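Local coordinates for protein ficolin-3 (Homo sapiens, PDB 2J5Z) that binds galactose through its fibrinogen-like domain and probably acts as a soluble pattern-recognition lectin of innate immunity, at residues Leu145-Gly150 / Trp176-Tyr181. Numbering follows the deposited sequence.
Sequences LSLHSG and WYASCY. With GAL (beta-D-galactopyranose), chain E.
The imidazole of H148 slides edge-on into the bend made by W176-Y181, its edge lying along the backbone from W176 to Y181. At the far end the rim of the ring meets Y181, whose CB lies beside it, the two side chains pointing the same way. With chi1 at -69°, the ring stands beside its own backbone N. CD2 of L147 lies over one face of the imidazole, 4.1 Å above the plane and offset toward the rim, and the same methyl brushes CB of A178 at 4.5 Å; W175 adds an edge-to-face contact with H148. On the H148 side the chain is held in a short 3-10 turn by the bond from H148 N to L145 O (2.9 Å), while a tight bond from A178 N to C180 O (2.7 Å) closes the turn A178-C180, which contains the cis peptide between S179 and C180. With this cis bond, the N-H of C180 faces the sugar, and C180 N gives galactose O5 a nearly straight hydrogen bond of 2.6 Å (160°), with a weaker one to O1. The ring of Y181 lies against the sugar, galactose O3 sitting 2.9 Å above its plane, offset toward the rim; the hydroxyl of Y181 is hydrogen-bonded to D202. C180 is also tied by its disulfide to C167, at the start of helix 167-171. H148 thus packs behind a loop that forms part of the galactose pocket; a cis peptide ahead of the second cysteine of the disulfide, at the binding site, is characteristic of fibrinogen-like recognition domains.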
ATOM      1  N   LEU A 145      12.125 -27.644  -5.356  1.00 17.21           N
ATOM      2  CA  LEU A 145      11.812 -27.624  -3.937  1.00 17.45           C
ATOM      3  C   LEU A 145      11.684 -29.025  -3.325  1.00 17.83           C
ATOM      4  O   LEU A 145      11.769 -29.165  -2.114  1.00 17.90           O
ATOM      5  CB  LEU A 145      10.539 -26.809  -3.678  1.00 17.48           C
ATOM      6  CG  LEU A 145      10.299 -26.281  -2.253  1.00 18.70           C
ATOM      7  CD1 LEU A 145      11.450 -25.399  -1.785  1.00 17.81           C
ATOM      8  CD2 LEU A 145       8.988 -25.516  -2.178  1.00 17.97           C
ATOM      9  N   SER A 146      11.530 -30.059  -4.150  1.00 19.16           N
ATOM     10  CA  SER A 146      11.326 -31.411  -3.612  1.00 19.57           C
ATOM     11  C   SER A 146      12.503 -31.880  -2.780  1.00 19.40           C
ATOM     12  O   SER A 146      12.316 -32.529  -1.750  1.00 20.05           O
ATOM     13  CB  SER A 146      11.047 -32.424  -4.727  1.00 19.68           C
ATOM     14  OG  SER A 146       9.789 -32.183  -5.312  1.00 20.98           O
ATOM     15  N   LEU A 147      13.713 -31.550  -3.225  1.00 19.41           N
ATOM     16  CA  LEU A 147      14.933 -31.874  -2.475  1.00 19.34           C
ATOM     17  C   LEU A 147      14.832 -31.380  -1.033  1.00 18.88           C
ATOM     18  O   LEU A 147      15.343 -32.002  -0.105  1.00 18.13           O
ATOM     19  CB  LEU A 147      16.173 -31.250  -3.149  1.00 20.25           C
ATOM     20  CG  LEU A 147      17.437 -31.150  -2.277  1.00 23.51           C
ATOM     21  CD1 LEU A 147      18.036 -32.527  -1.973  1.00 23.64           C
ATOM     22  CD2 LEU A 147      18.508 -30.218  -2.855  1.00 23.96           C
ATOM     23  N   HIS A 148      14.150 -30.256  -0.854  1.00 17.47           N
ATOM     24  CA  HIS A 148      14.095 -29.607   0.437  1.00 16.33           C
ATOM     25  C   HIS A 148      13.015 -30.163   1.347  1.00 16.00           C
ATOM     26  O   HIS A 148      13.009 -29.890   2.546  1.00 16.14           O
ATOM     27  CB  HIS A 148      13.963 -28.099   0.242  1.00 16.46           C
ATOM     28  CG  HIS A 148      15.208 -27.490  -0.313  1.00 16.13           C
ATOM     29  ND1 HIS A 148      15.350 -27.167  -1.643  1.00 17.86           N
ATOM     30  CD2 HIS A 148      16.394 -27.221   0.270  1.00 15.94           C
ATOM     31  CE1 HIS A 148      16.565 -26.690  -1.849  1.00 16.11           C
ATOM     32  NE2 HIS A 148      17.219 -26.714  -0.705  1.00 19.04           N
ATOM     33  N   SER A 149      12.131 -30.974   0.792  1.00 15.77           N
ATOM     34  CA  SER A 149      11.089 -31.584   1.617  1.00 16.04           C
ATOM     35  C   SER A 149      11.714 -32.515   2.647  1.00 16.29           C
ATOM     36  O   SER A 149      12.645 -33.248   2.328  1.00 17.22           O
ATOM     37  CB  SER A 149      10.091 -32.357   0.772  1.00 16.58           C
ATOM     38  OG  SER A 149       9.013 -32.795   1.595  1.00 15.59           O
ATOM     39  N   GLY A 150      11.219 -32.471   3.880  1.00 16.11           N
ATOM     40  CA  GLY A 150      11.753 -33.321   4.948  1.00 17.40           C
ATOM     41  C   GLY A 150      12.908 -32.707   5.713  1.00 17.55           C
ATOM     42  O   GLY A 150      13.443 -33.325   6.651  1.00 19.49           O
ATOM     43  N   TRP A 176      15.213 -24.351   4.014  1.00 15.30           N
ATOM     44  CA  TRP A 176      15.312 -25.721   4.468  1.00 15.49           C
ATOM     45  C   TRP A 176      16.519 -26.344   3.780  1.00 16.37           C
ATOM     46  O   TRP A 176      16.378 -27.272   2.979  1.00 16.46           O
ATOM     47  CB  TRP A 176      14.022 -26.471   4.130  1.00 14.09           C
ATOM     48  CG  TRP A 176      12.791 -25.795   4.693  1.00 12.39           C
ATOM     49  CD1 TRP A 176      12.253 -25.971   5.948  1.00 13.18           C
ATOM     50  CD2 TRP A 176      11.964 -24.823   4.035  1.00 11.69           C
ATOM     51  NE1 TRP A 176      11.137 -25.169   6.101  1.00 12.79           N
ATOM     52  CE2 TRP A 176      10.941 -24.456   4.941  1.00 12.29           C
ATOM     53  CE3 TRP A 176      11.991 -24.222   2.763  1.00 12.40           C
ATOM     54  CZ2 TRP A 176       9.957 -23.513   4.623  1.00 11.93           C
ATOM     55  CZ3 TRP A 176      10.998 -23.297   2.438  1.00 12.02           C
ATOM     56  CH2 TRP A 176       9.995 -22.947   3.371  1.00 12.35           C
ATOM     57  N   TYR A 177      17.707 -25.826   4.107  1.00 17.23           N
ATOM     58  CA  TYR A 177      18.936 -26.207   3.396  1.00 18.22           C
ATOM     59  C   TYR A 177      19.326 -27.676   3.559  1.00 19.12           C
ATOM     60  O   TYR A 177      19.137 -28.280   4.614  1.00 19.09           O
ATOM     61  CB  TYR A 177      20.124 -25.328   3.822  1.00 17.91           C
ATOM     62  CG  TYR A 177      19.990 -23.886   3.410  1.00 17.36           C
ATOM     63  CD1 TYR A 177      19.892 -23.532   2.067  1.00 16.56           C
ATOM     64  CD2 TYR A 177      19.952 -22.879   4.362  1.00 17.02           C
ATOM     65  CE1 TYR A 177      19.755 -22.200   1.679  1.00 17.55           C
ATOM     66  CE2 TYR A 177      19.819 -21.555   3.986  1.00 16.37           C
ATOM     67  CZ  TYR A 177      19.729 -21.221   2.649  1.00 16.96           C
ATOM     68  OH  TYR A 177      19.582 -19.904   2.271  1.00 18.78           O
ATOM     69  N   ALA A 178      19.901 -28.215   2.494  1.00 20.46           N
ATOM     70  CA  ALA A 178      20.568 -29.509   2.533  1.00 21.55           C
ATOM     71  C   ALA A 178      22.076 -29.212   2.545  1.00 22.24           C
ATOM     72  O   ALA A 178      22.638 -28.892   3.595  1.00 22.69           O
ATOM     73  CB  ALA A 178      20.165 -30.324   1.314  1.00 21.21           C
ATOM     74  N   SER A 179      22.728 -29.292   1.388  1.00 23.47           N
ATOM     75  CA  SER A 179      24.135 -28.896   1.291  1.00 24.71           C
ATOM     76  C   SER A 179      24.541 -28.397  -0.108  1.00 24.89           C
ATOM     77  O   SER A 179      25.373 -29.014  -0.785  1.00 25.23           O
ATOM     78  CB  SER A 179      25.055 -30.024   1.781  1.00 26.27           C
ATOM     79  OG  SER A 179      24.677 -31.272   1.225  1.00 29.32           O
ATOM     80  N   CYS A 180      23.973 -27.270  -0.542  1.00 23.30           N
ATOM     81  CA  CYS A 180      23.021 -26.509   0.261  1.00 23.27           C
ATOM     82  C   CYS A 180      21.607 -26.422  -0.321  1.00 21.97           C
ATOM     83  O   CYS A 180      20.632 -26.559   0.426  1.00 21.49           O
ATOM     84  CB  CYS A 180      23.563 -25.106   0.533  1.00 23.69           C
ATOM     85  SG  CYS A 180      24.948 -25.105   1.668  1.00 25.42           S
ATOM     86  N   TYR A 181      21.484 -26.187  -1.627  1.00 20.61           N
ATOM     87  CA  TYR A 181      20.159 -25.922  -2.203  1.00 20.85           C
ATOM     88  C   TYR A 181      19.928 -26.160  -3.704  1.00 20.66           C
ATOM     89  O   TYR A 181      20.857 -26.121  -4.519  1.00 21.72           O
ATOM     90  CB  TYR A 181      19.711 -24.486  -1.865  1.00 20.18           C
ATOM     91  CG  TYR A 181      20.410 -23.366  -2.633  1.00 21.04           C
ATOM     92  CD1 TYR A 181      20.002 -23.014  -3.915  1.00 20.47           C
ATOM     93  CD2 TYR A 181      21.432 -22.629  -2.048  1.00 21.23           C
ATOM     94  CE1 TYR A 181      20.612 -21.975  -4.611  1.00 20.60           C
ATOM     95  CE2 TYR A 181      22.050 -21.579  -2.736  1.00 21.66           C
ATOM     96  CZ  TYR A 181      21.636 -21.264  -4.016  1.00 20.90           C
ATOM     97  OH  TYR A 181      22.226 -20.231  -4.712  1.00 22.73           O
TER
HETATM   98  C1  GAL E1278      24.503 -26.680  -3.824  1.00 55.78           C
HETATM   99  C2  GAL E1278      23.577 -25.718  -4.552  1.00 55.66           C
HETATM  100  C3  GAL E1278      24.286 -24.404  -4.852  1.00 55.38           C
HETATM  101  C4  GAL E1278      25.163 -23.905  -3.703  1.00 55.54           C
HETATM  102  C5  GAL E1278      25.887 -25.023  -2.970  1.00 55.31           C
HETATM  103  C6  GAL E1278      26.566 -24.493  -1.713  1.00 55.09           C
HETATM  104  O1  GAL E1278      23.821 -27.902  -3.517  1.00 56.09           O
HETATM  105  O2  GAL E1278      23.134 -26.307  -5.783  0.50 55.56           O
HETATM  106  O3  GAL E1278      23.296 -23.416  -5.149  0.50 55.20           O
HETATM  107  O4  GAL E1278      24.363 -23.180  -2.764  0.50 55.74           O
HETATM  108  O5  GAL E1278      24.933 -26.027  -2.636  1.00 55.62           O
HETATM  109  O6  GAL E1278      27.894 -25.023  -1.625  1.00 55.78           O